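Hydrogenase maturation factor (Thermoanaerobacter tengcongensis, PDB 3VTH) probably transfers the carbamoyl group of carbamoyl phosphate, at the cost of ATP, to the C-terminal cysteine of HypE during [NiFe]-hydrogenase maturation. Local coordinates at residues Q13-G18 with Q81-E86; R26-N31 with R65-N70; Y36-I41 with I51-E56. One frame throughout, in Å; residues are numbered along the deposited sequence.

Contact 1 of 3, residues Q13-G18 with Q81-E86; sequences QINIFG and QVREVE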
loop_
_atom_site.group_PDB
_atom_site.type_symbol
_atom_site.label_atom_id
_atom_site.label_comp_id
_atom_site.label_asym_id
_atom_site.label_seq_id
_atom_site.Cartn_x
_atom_site.Cartn_y
_atom_site.Cartn_z
ATOM N N GLN A 13 19.477 -8.561 32.005
ATOM C CA GLN A 13 18.135 -8.216 31.557
ATOM C C GLN A 13 18.245 -7.785 30.105
ATOM O O GLN A 13 19.123 -6.992 29.761
ATOM C CB GLN A 13 17.560 -7.097 32.416
ATOM C CG GLN A 13 16.242 -6.538 31.914
ATOM C CD GLN A 13 15.944 -5.201 32.559
ATOM O OE1 GLN A 13 16.212 -5.005 33.746
ATOM N NE2 GLN A 13 15.408 -4.270 31.781
ATOM N N ILE A 14 17.369 -8.330 29.261
ATOM C CA ILE A 14 17.394 -8.086 27.821
ATOM C C ILE A 14 16.015 -7.607 27.346
ATOM O O ILE A 14 15.006 -8.268 27.577
ATOM C CB ILE A 14 17.838 -9.357 27.030
ATOM C CG1 ILE A 14 19.215 -9.850 27.513
ATOM C CG2 ILE A 14 17.877 -9.074 25.506
ATOM C CD1 ILE A 14 19.515 -11.321 27.193
ATOM N N ASN A 15 15.978 -6.448 26.699
ATOM C CA ASN A 15 14.740 -5.921 26.115
ATOM C C ASN A 15 14.895 -5.870 24.612
ATOM O O ASN A 15 15.918 -5.391 24.099
ATOM C CB ASN A 15 14.447 -4.518 26.642
ATOM C CG ASN A 15 14.137 -4.513 28.108
ATOM O OD1 ASN A 15 12.986 -4.696 28.509
ATOM N ND2 ASN A 15 15.158 -4.335 28.926
ATOM N N ILE A 16 13.892 -6.382 23.911
ATOM C CA ILE A 16 13.930 -6.426 22.461
ATOM C C ILE A 16 12.740 -5.627 21.918
ATOM O O ILE A 16 11.614 -5.774 22.406
ATOM C CB ILE A 16 13.915 -7.872 21.951
ATOM C CG1 ILE A 16 14.949 -8.716 22.735
ATOM C CG2 ILE A 16 14.117 -7.915 20.398
ATOM C CD1 ILE A 16 15.222 -10.063 22.168
ATOM N N PHE A 17 13.013 -4.775 20.931
ATOM C CA PHE A 17 12.035 -3.830 20.409
ATOM C C PHE A 17 11.834 -4.020 18.911
ATOM O O PHE A 17 12.759 -4.422 18.213
ATOM C CB PHE A 17 12.503 -2.385 20.664
ATOM C CG PHE A 17 12.790 -2.086 22.114
ATOM C CD1 PHE A 17 14.092 -2.038 22.583
ATOM C CD2 PHE A 17 11.750 -1.869 23.010
ATOM C CE1 PHE A 17 14.368 -1.758 23.937
ATOM C CE2 PHE A 17 12.004 -1.592 24.359
ATOM C CZ PHE A 17 13.319 -1.535 24.823
ATOM N N GLY A 18 10.639 -3.673 18.433
ATOM C CA GLY A 18 10.271 -3.797 17.019
ATOM C C GLY A 18 9.041 -4.675 16.889
ATOM O O GLY A 18 8.209 -4.733 17.795
ATOM N N GLN A 81 18.453 -4.343 23.908
ATOM C CA GLN A 81 19.165 -3.700 25.022
ATOM C C GLN A 81 19.539 -4.780 26.018
ATOM O O GLN A 81 18.717 -5.631 26.349
ATOM C CB GLN A 81 18.313 -2.625 25.716
ATOM C CG GLN A 81 17.971 -1.412 24.861
ATOM C CD GLN A 81 17.067 -0.410 25.576
ATOM O OE1 GLN A 81 16.525 -0.687 26.656
ATOM N NE2 GLN A 81 16.898 0.757 24.970
ATOM N N VAL A 82 20.781 -4.751 26.483
ATOM C CA VAL A 82 21.278 -5.760 27.415
ATOM C C VAL A 82 21.874 -5.037 28.619
ATOM O O VAL A 82 22.709 -4.150 28.456
ATOM C CB VAL A 82 22.341 -6.659 26.728
ATOM C CG1 VAL A 82 23.000 -7.644 27.719
ATOM C CG2 VAL A 82 21.729 -7.395 25.527
ATOM N N ARG A 83 21.437 -5.419 29.818
ATOM C CA ARG A 83 21.908 -4.804 31.065
ATOM C C ARG A 83 22.378 -5.886 32.039
ATOM O O ARG A 83 21.756 -6.940 32.143
ATOM C CB ARG A 83 20.773 -4.031 31.744
ATOM C CG ARG A 83 20.282 -2.768 31.036
ATOM C CD ARG A 83 18.861 -2.439 31.521
ATOM N NE ARG A 83 18.420 -1.074 31.218
ATOM C CZ ARG A 83 17.658 -0.722 30.181
ATOM N NH1 ARG A 83 17.247 -1.625 29.302
ATOM N NH2 ARG A 83 17.312 0.552 30.019
ATOM N N GLU A 84 23.465 -5.599 32.749
ATOM C CA GLU A 84 23.927 -6.399 33.890
ATOM C C GLU A 84 22.998 -6.145 35.082
ATOM O O GLU A 84 22.751 -4.999 35.438
ATOM C CB GLU A 84 25.369 -6.004 34.258
ATOM C CG GLU A 84 25.956 -6.764 35.464
ATOM C CD GLU A 84 27.127 -6.052 36.186
ATOM O OE1 GLU A 84 27.358 -4.827 36.002
ATOM O OE2 GLU A 84 27.823 -6.733 36.973
ATOM N N VAL A 85 22.454 -7.206 35.673
ATOM C CA VAL A 85 21.582 -7.071 36.849
ATOM C C VAL A 85 22.036 -8.053 37.911
ATOM O O VAL A 85 22.859 -8.919 37.630
ATOM C CB VAL A 85 20.069 -7.302 36.520
ATOM C CG1 VAL A 85 19.537 -6.211 35.597
ATOM C CG2 VAL A 85 19.815 -8.700 35.922
ATOM N N GLU A 86 21.508 -7.923 39.124
ATOM C CA GLU A 86 21.865 -8.850 40.208
ATOM C C GLU A 86 21.174 -10.203 40.007
ATOM O O GLU A 86 20.104 -10.276 39.410
ATOM C CB GLU A 86 21.505 -8.271 41.578
ATOM C CG GLU A 86 21.990 -6.834 41.823
ATOM C CD GLU A 86 23.424 -6.569 41.344
ATOM O OE1 GLU A 86 23.584 -5.845 40.327
ATOM O OE2 GLU A 86 24.377 -7.086 41.968
HETATM O O HOH W 1 18.011 -4.541 28.978
#

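Contact 2 of 3, residues R26-N31 with R65-N70; sequences RPFVFN and REIKEN. With PO4 (phosphate ion), chain E.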
loop_
_atom_site.group_PDB
_atom_site.type_symbol
_atom_site.label_atom_id
_atom_site.label_comp_id
_atom_site.label_asym_id
_atom_site.label_seq_id
_atom_site.Cartn_x
_atom_site.Cartn_y
_atom_site.Cartn_z
ATOM N N ARG A 26 8.443 -15.758 22.482
ATOM C CA ARG A 26 8.448 -16.373 23.813
ATOM C C ARG A 26 8.863 -17.847 23.770
ATOM O O ARG A 26 9.809 -18.213 24.460
ATOM C CB ARG A 26 7.131 -16.130 24.565
ATOM C CG ARG A 26 6.996 -14.664 25.043
ATOM C CD ARG A 26 5.607 -14.350 25.541
ATOM N NE ARG A 26 4.627 -14.301 24.440
ATOM C CZ ARG A 26 3.321 -14.089 24.598
ATOM N NH1 ARG A 26 2.806 -13.894 25.820
ATOM N NH2 ARG A 26 2.524 -14.053 23.526
ATOM N N PRO A 27 8.214 -18.683 22.921
ATOM C CA PRO A 27 8.693 -20.073 22.849
ATOM C C PRO A 27 10.134 -20.221 22.333
ATOM O O PRO A 27 10.862 -21.080 22.828
ATOM C CB PRO A 27 7.699 -20.762 21.888
ATOM C CG PRO A 27 6.952 -19.657 21.209
ATOM C CD PRO A 27 6.937 -18.512 22.191
ATOM N N PHE A 28 10.528 -19.398 21.359
ATOM C CA PHE A 28 11.905 -19.358 20.875
ATOM C C PHE A 28 12.899 -19.109 22.042
ATOM O O PHE A 28 13.858 -19.850 22.216
ATOM C CB PHE A 28 12.038 -18.275 19.783
ATOM C CG PHE A 28 13.450 -18.060 19.288
ATOM C CD1 PHE A 28 14.095 -16.855 19.508
ATOM C CD2 PHE A 28 14.129 -19.066 18.611
ATOM C CE1 PHE A 28 15.404 -16.641 19.058
ATOM C CE2 PHE A 28 15.443 -18.864 18.159
ATOM C CZ PHE A 28 16.072 -17.639 18.378
ATOM N N VAL A 29 12.635 -18.089 22.850
ATOM C CA VAL A 29 13.534 -17.745 23.964
ATOM C C VAL A 29 13.571 -18.873 24.979
ATOM O O VAL A 29 14.638 -19.238 25.466
ATOM C CB VAL A 29 13.132 -16.385 24.604
ATOM C CG1 VAL A 29 13.728 -16.192 26.011
ATOM C CG2 VAL A 29 13.555 -15.237 23.664
ATOM N N PHE A 30 12.407 -19.439 25.279
ATOM C CA PHE A 30 12.347 -20.553 26.213
ATOM C C PHE A 30 13.285 -21.673 25.771
ATOM O O PHE A 30 14.053 -22.227 26.571
ATOM C CB PHE A 30 10.913 -21.088 26.334
ATOM C CG PHE A 30 10.792 -22.273 27.253
ATOM C CD1 PHE A 30 10.969 -23.564 26.769
ATOM C CD2 PHE A 30 10.495 -22.095 28.607
ATOM C CE1 PHE A 30 10.861 -24.686 27.629
ATOM C CE2 PHE A 30 10.386 -23.202 29.478
ATOM C CZ PHE A 30 10.567 -24.495 28.995
ATOM N N ASN A 31 13.202 -21.997 24.491
ATOM C CA ASN A 31 13.931 -23.143 23.973
ATOM C C ASN A 31 15.440 -22.899 23.932
ATOM O O ASN A 31 16.204 -23.783 24.305
ATOM C CB ASN A 31 13.359 -23.594 22.621
ATOM C CG ASN A 31 11.981 -24.256 22.758
ATOM O OD1 ASN A 31 11.006 -23.841 22.116
ATOM N ND2 ASN A 31 11.896 -25.283 23.599
ATOM N N ARG A 65 23.681 -14.248 21.031
ATOM C CA ARG A 65 24.113 -14.473 19.652
ATOM C C ARG A 65 23.046 -15.219 18.841
ATOM O O ARG A 65 22.812 -14.885 17.681
ATOM C CB ARG A 65 25.427 -15.252 19.645
ATOM C CG ARG A 65 26.231 -15.169 18.367
ATOM C CD ARG A 65 27.673 -15.695 18.586
ATOM N NE ARG A 65 27.687 -17.104 18.995
ATOM C CZ ARG A 65 28.198 -17.578 20.137
ATOM N NH1 ARG A 65 28.784 -16.772 21.026
ATOM N NH2 ARG A 65 28.140 -18.885 20.379
ATOM N N GLU A 66 22.404 -16.220 19.448
ATOM C CA GLU A 66 21.307 -16.932 18.769
ATOM C C GLU A 66 20.147 -16.002 18.438
ATOM O O GLU A 66 19.601 -16.061 17.339
ATOM C CB GLU A 66 20.808 -18.131 19.571
ATOM C CG GLU A 66 21.382 -19.471 19.123
ATOM C CD GLU A 66 20.609 -20.073 17.959
ATOM O OE1 GLU A 66 19.433 -20.446 18.154
ATOM O OE2 GLU A 66 21.181 -20.180 16.848
ATOM N N ILE A 67 19.782 -15.143 19.385
ATOM C CA ILE A 67 18.724 -14.170 19.138
ATOM C C ILE A 67 19.100 -13.248 17.975
ATOM O O ILE A 67 18.298 -13.049 17.062
ATOM C CB ILE A 67 18.388 -13.335 20.381
ATOM C CG1 ILE A 67 17.738 -14.211 21.452
ATOM C CG2 ILE A 67 17.434 -12.198 19.996
ATOM C CD1 ILE A 67 17.598 -13.546 22.812
ATOM N N LYS A 68 20.320 -12.711 18.000
ATOM C CA LYS A 68 20.793 -11.800 16.958
ATOM C C LYS A 68 20.916 -12.502 15.603
ATOM O O LYS A 68 20.608 -11.905 14.572
ATOM C CB LYS A 68 22.131 -11.141 17.354
ATOM C CG LYS A 68 22.049 -10.272 18.633
ATOM C CD LYS A 68 23.408 -9.742 19.062
ATOM C CE LYS A 68 23.277 -8.558 20.015
ATOM N NZ LYS A 68 24.611 -8.095 20.523
ATOM N N GLU A 69 21.351 -13.762 15.608
ATOM C CA GLU A 69 21.652 -14.494 14.367
ATOM C C GLU A 69 20.452 -15.152 13.693
ATOM O O GLU A 69 20.348 -15.135 12.465
ATOM C CB GLU A 69 22.740 -15.544 14.591
ATOM C CG GLU A 69 24.147 -15.005 14.428
ATOM C CD GLU A 69 25.217 -15.995 14.866
ATOM O OE1 GLU A 69 24.927 -17.210 14.973
ATOM O OE2 GLU A 69 26.357 -15.550 15.104
ATOM N N ASN A 70 19.578 -15.787 14.471
ATOM C CA ASN A 70 18.357 -16.331 13.862
ATOM C C ASN A 70 17.104 -16.090 14.672
ATOM O O ASN A 70 16.541 -17.017 15.255
ATOM C CB ASN A 70 18.494 -17.788 13.395
ATOM C CG ASN A 70 18.974 -18.693 14.462
ATOM O OD1 ASN A 70 20.186 -18.872 14.640
ATOM N ND2 ASN A 70 18.034 -19.318 15.172
HETATM P P PO4 E . 4.958 -14.317 20.781
HETATM O O1 PO4 E . 4.242 -15.157 19.760
HETATM O O2 PO4 E . 6.150 -13.635 20.157
HETATM O O3 PO4 E . 4.015 -13.253 21.267
HETATM O O4 PO4 E . 5.426 -15.190 21.930
#

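Contact 3 of 3, residues Y36-I41 with I51-E56; sequences YNLKGI and IEVEGE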
loop_
_atom_site.group_PDB
_atom_site.type_symbol
_atom_site.label_atom_id
_atom_site.label_comp_id
_atom_site.label_asym_id
_atom_site.label_seq_id
_atom_site.Cartn_x
_atom_site.Cartn_y
_atom_site.Cartn_z
ATOM N N TYR A 36 20.999 -23.453 26.492
ATOM C CA TYR A 36 22.204 -22.913 27.105
ATOM C C TYR A 36 22.139 -22.908 28.633
ATOM O O TYR A 36 22.857 -22.159 29.293
ATOM C CB TYR A 36 22.498 -21.514 26.533
ATOM C CG TYR A 36 22.761 -21.541 25.042
ATOM C CD1 TYR A 36 23.874 -22.213 24.527
ATOM C CD2 TYR A 36 21.901 -20.907 24.149
ATOM C CE1 TYR A 36 24.121 -22.253 23.149
ATOM C CE2 TYR A 36 22.135 -20.946 22.769
ATOM C CZ TYR A 36 23.251 -21.620 22.286
ATOM O OH TYR A 36 23.492 -21.657 20.937
ATOM N N ASN A 37 21.275 -23.750 29.188
ATOM C CA ASN A 37 21.176 -23.912 30.640
ATOM C C ASN A 37 21.075 -22.592 31.403
ATOM O O ASN A 37 21.775 -22.378 32.394
ATOM C CB ASN A 37 22.349 -24.755 31.165
ATOM C CG ASN A 37 22.360 -26.151 30.573
ATOM O OD1 ASN A 37 21.389 -26.894 30.706
ATOM N ND2 ASN A 37 23.446 -26.505 29.892
ATOM N N LEU A 38 20.197 -21.715 30.930
ATOM C CA LEU A 38 19.923 -20.464 31.617
ATOM C C LEU A 38 18.615 -20.553 32.388
ATOM O O LEU A 38 17.691 -21.253 31.993
ATOM C CB LEU A 38 19.860 -19.300 30.623
ATOM C CG LEU A 38 21.106 -19.134 29.744
ATOM C CD1 LEU A 38 20.904 -18.000 28.730
ATOM C CD2 LEU A 38 22.377 -18.903 30.583
ATOM N N LYS A 39 18.558 -19.837 33.503
ATOM C CA LYS A 39 17.358 -19.763 34.324
ATOM C C LYS A 39 16.857 -18.326 34.222
ATOM O O LYS A 39 17.609 -17.430 33.825
ATOM C CB LYS A 39 17.719 -20.135 35.774
ATOM C CG LYS A 39 18.064 -21.611 35.940
ATOM C CD LYS A 39 19.187 -21.802 36.941
ATOM C CE LYS A 39 19.568 -23.294 37.120
ATOM N NZ LYS A 39 19.891 -23.966 35.814
ATOM N N GLY A 40 15.604 -18.090 34.579
ATOM C CA GLY A 40 15.031 -16.753 34.434
ATOM C C GLY A 40 13.616 -16.786 33.907
ATOM O O GLY A 40 12.902 -17.777 34.101
ATOM N N ILE A 41 13.226 -15.704 33.237
ATOM C CA ILE A 41 11.859 -15.498 32.779
ATOM C C ILE A 41 11.842 -14.755 31.448
ATOM O O ILE A 41 12.790 -14.026 31.101
ATOM C CB ILE A 41 10.989 -14.733 33.847
ATOM C CG1 ILE A 41 11.599 -13.355 34.176
ATOM C CG2 ILE A 41 10.829 -15.586 35.126
ATOM C CD1 ILE A 41 10.666 -12.387 34.869
ATOM N N ILE A 51 13.251 -10.055 28.890
ATOM C CA ILE A 51 13.958 -11.289 29.255
ATOM C C ILE A 51 14.869 -11.033 30.446
ATOM O O ILE A 51 15.538 -10.000 30.507
ATOM C CB ILE A 51 14.843 -11.812 28.090
ATOM C CG1 ILE A 51 14.015 -12.096 26.829
ATOM C CG2 ILE A 51 15.599 -13.095 28.496
ATOM C CD1 ILE A 51 14.855 -12.129 25.544
ATOM N N GLU A 52 14.876 -11.976 31.387
ATOM C CA GLU A 52 15.883 -12.047 32.451
ATOM C C GLU A 52 16.519 -13.430 32.360
ATOM O O GLU A 52 15.808 -14.444 32.411
ATOM C CB GLU A 52 15.243 -11.893 33.832
ATOM C CG GLU A 52 14.690 -10.500 34.132
ATOM C CD GLU A 52 14.155 -10.337 35.563
ATOM O OE1 GLU A 52 14.491 -11.157 36.449
ATOM O OE2 GLU A 52 13.392 -9.366 35.799
ATOM N N VAL A 53 17.840 -13.475 32.193
ATOM C CA VAL A 53 18.566 -14.756 32.158
ATOM C C VAL A 53 19.694 -14.743 33.177
ATOM O O VAL A 53 20.343 -13.710 33.374
ATOM C CB VAL A 53 19.129 -15.106 30.748
ATOM C CG1 VAL A 53 18.010 -15.599 29.825
ATOM C CG2 VAL A 53 19.852 -13.903 30.121
ATOM N N GLU A 54 19.885 -15.887 33.834
ATOM C CA GLU A 54 20.972 -16.109 34.783
ATOM C C GLU A 54 21.675 -17.394 34.399
ATOM O O GLU A 54 21.018 -18.411 34.168
ATOM C CB GLU A 54 20.448 -16.252 36.225
ATOM C CG GLU A 54 19.487 -15.145 36.623
ATOM C CD GLU A 54 19.123 -15.131 38.093
ATOM O OE1 GLU A 54 18.754 -14.033 38.561
ATOM O OE2 GLU A 54 19.184 -16.187 38.775
ATOM N N GLY A 55 23.000 -17.325 34.309
ATOM C CA GLY A 55 23.853 -18.507 34.112
ATOM C C GLY A 55 25.312 -18.121 33.913
ATOM O O GLY A 55 25.732 -17.025 34.305
ATOM N N GLU A 56 26.085 -19.026 33.314
ATOM C CA GLU A 56 27.464 -18.744 32.940
ATOM C C GLU A 56 27.493 -17.677 31.863
ATOM O O GLU A 56 26.633 -17.658 30.975
ATOM C CB GLU A 56 28.176 -20.001 32.428
ATOM C CG GLU A 56 28.342 -21.112 33.455
ATOM C CD GLU A 56 29.435 -20.842 34.483
ATOM O OE1 GLU A 56 29.460 -21.561 35.500
ATOM O OE2 GLU A 56 30.282 -19.936 34.286
HETATM O O HOH W 2 24.716 -21.434 32.336
#

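Contact 1 of 3, residues Q13-G18 with Q81-E86
Two donors grip Q13 O, each 2.8 Å from it: the backbone N of R83 and a water. The same water gives a weak bond to Q81 O and accepts one from R83 NH1, clipping the arginine down onto the sheet. R83 runs extended alongside Q13 as far as NE, and its NH1 also reaches Q81 OE1 at 2.9 Å, tilted from both the guanidinium and the amide carbonyl plane. That bond and one from Q81 NE2 to E79 hold the amide at the edge of the F17 ring, where Q81 CD comes within 3.4 Å of F17 CE1 and the two planes stand 74° apart. The shortest backbone bond of the antiparallel ladder runs from Q81 N to N15 O, 2.7 Å. On the face of Q13 and R83, the side chains of V85 and Q13 cross at about a right angle, V85 CG1 3.8 Å from Q13 CB; the other face carries I14 and V82 side by side, I14 CG1 4.0 Å from V82 CG2. This is the sheet border of the acylphosphatase-like domain: strand 76-85 is outermost, strand 48-55 flanks strand 10-17, and helix 57-69 packs on I14 and V82 through I64.

Contact 2 of 3, residues R26-N31 with R65-N70
F28 spans the gap between the two helices, its ring reaching the last turn of helix 57-69. With CG anti to the backbone N (chi1 175°), the side chain stretches straight out from its helix and brings CZ to 3.2 Å from N70 O, which lies obliquely to the ring. E66 O meets the ring edge near its plane, 4.0 Å from F28 CZ. On another part of the ring, F28 CE1 packs against I67 CG1 at 4.1 Å. I67 thus reaches F28 with CG1, and with CD1 it touches V29 CG2 more loosely. N70 turns its amide toward F28, the amide and ring planes 72° apart. The axes of segments 26-31 and 65-69 come within 11.1 Å, their directions nearer antiparallel than parallel, as the two helices of the acylphosphatase alpha/beta sandwich lie on one face of the sheet; L49 and I51 of strand 48-55 lie beneath V29, and I51 also touches I67. R26, an active-site residue by prediction, turns away from this interface at the start of the segment. Its chain bends at chi3 and curls round a phosphate ion, placing R26 NE 2.8 Å from phosphate O4 and R26 NH2 2.8 Å from phosphate O3. The backbone N of R26 adds a third bond, to O4, and the backbone N atoms of G22, V23, G24 and F25 complete a cradle consistent with the phosphate site of acylphosphatases. A salt bridge from R26 NH1 to D152 steadies the guanidinium from outside this pair of helices.

Contact 3 of 3, residues Y36-I41 with I51-E56
L38 packs across the start of the hairpin onto V53 and G55. L38 CB lies 3.8 Å from E54 O; CG stands beside the backbone N (chi1 -55°) and forks into two methyls. The side chain crosses V53 obliquely, L38 CD1 3.9 Å from V53 CG1, while L38 CD2 settles over the backbone of G55, 3.8 Å from G55 CA. Beyond L38 the backbones pair antiparallel: K39 N bonds to E54 O at 2.9 Å and E54 N to K39 O at 2.7 Å, a pattern repeated between I41 and E52. G40 sits between these pairs, its CA only 3.2 Å from E52 O. I41 runs side by side with E52, its CG1 3.9 Å from E52 CB, and the carboxylate beyond is held by Y50, K88 and Y90. E54 likewise sends its carboxylate to the backbone N atoms of K88 and Y90. At the open end of the ladder a water joins N37 O to E56 N. N37, with positive phi, is the C' residue of a Schellman motif that closes helix 25-35 and turns the chain into strand 39-45. Helix, hairpin and helix follow one another here as in the alpha/beta sandwich of acylphosphatases: strands 39-45 and 48-55 form the hairpin, and E56 stands at the N-cap position of helix 57-69.

Overall arrangement
All three contacts belong to one acylphosphatase-like domain, far from the centre of the chain. Contacts 1 and 3 are two antiparallel ladders of the same sheet, joined where strand 10-17 pairs with strand 48-55, as in the bond of I14 N to I51 O. Contact 1 lies at the sheet's border and is partly exposed, with water and polar side chains on one face; contact 3 is more buried, its glutamates held mostly by residues outside the two segments, such as K88 and Y90. Contact 2 differs in kind, with side chains packing helix against helix and no backbone pairing. I16, I51, V29 and I67 bring all three together in the core between sheet and helices, while the phosphate marks contact 2's other end.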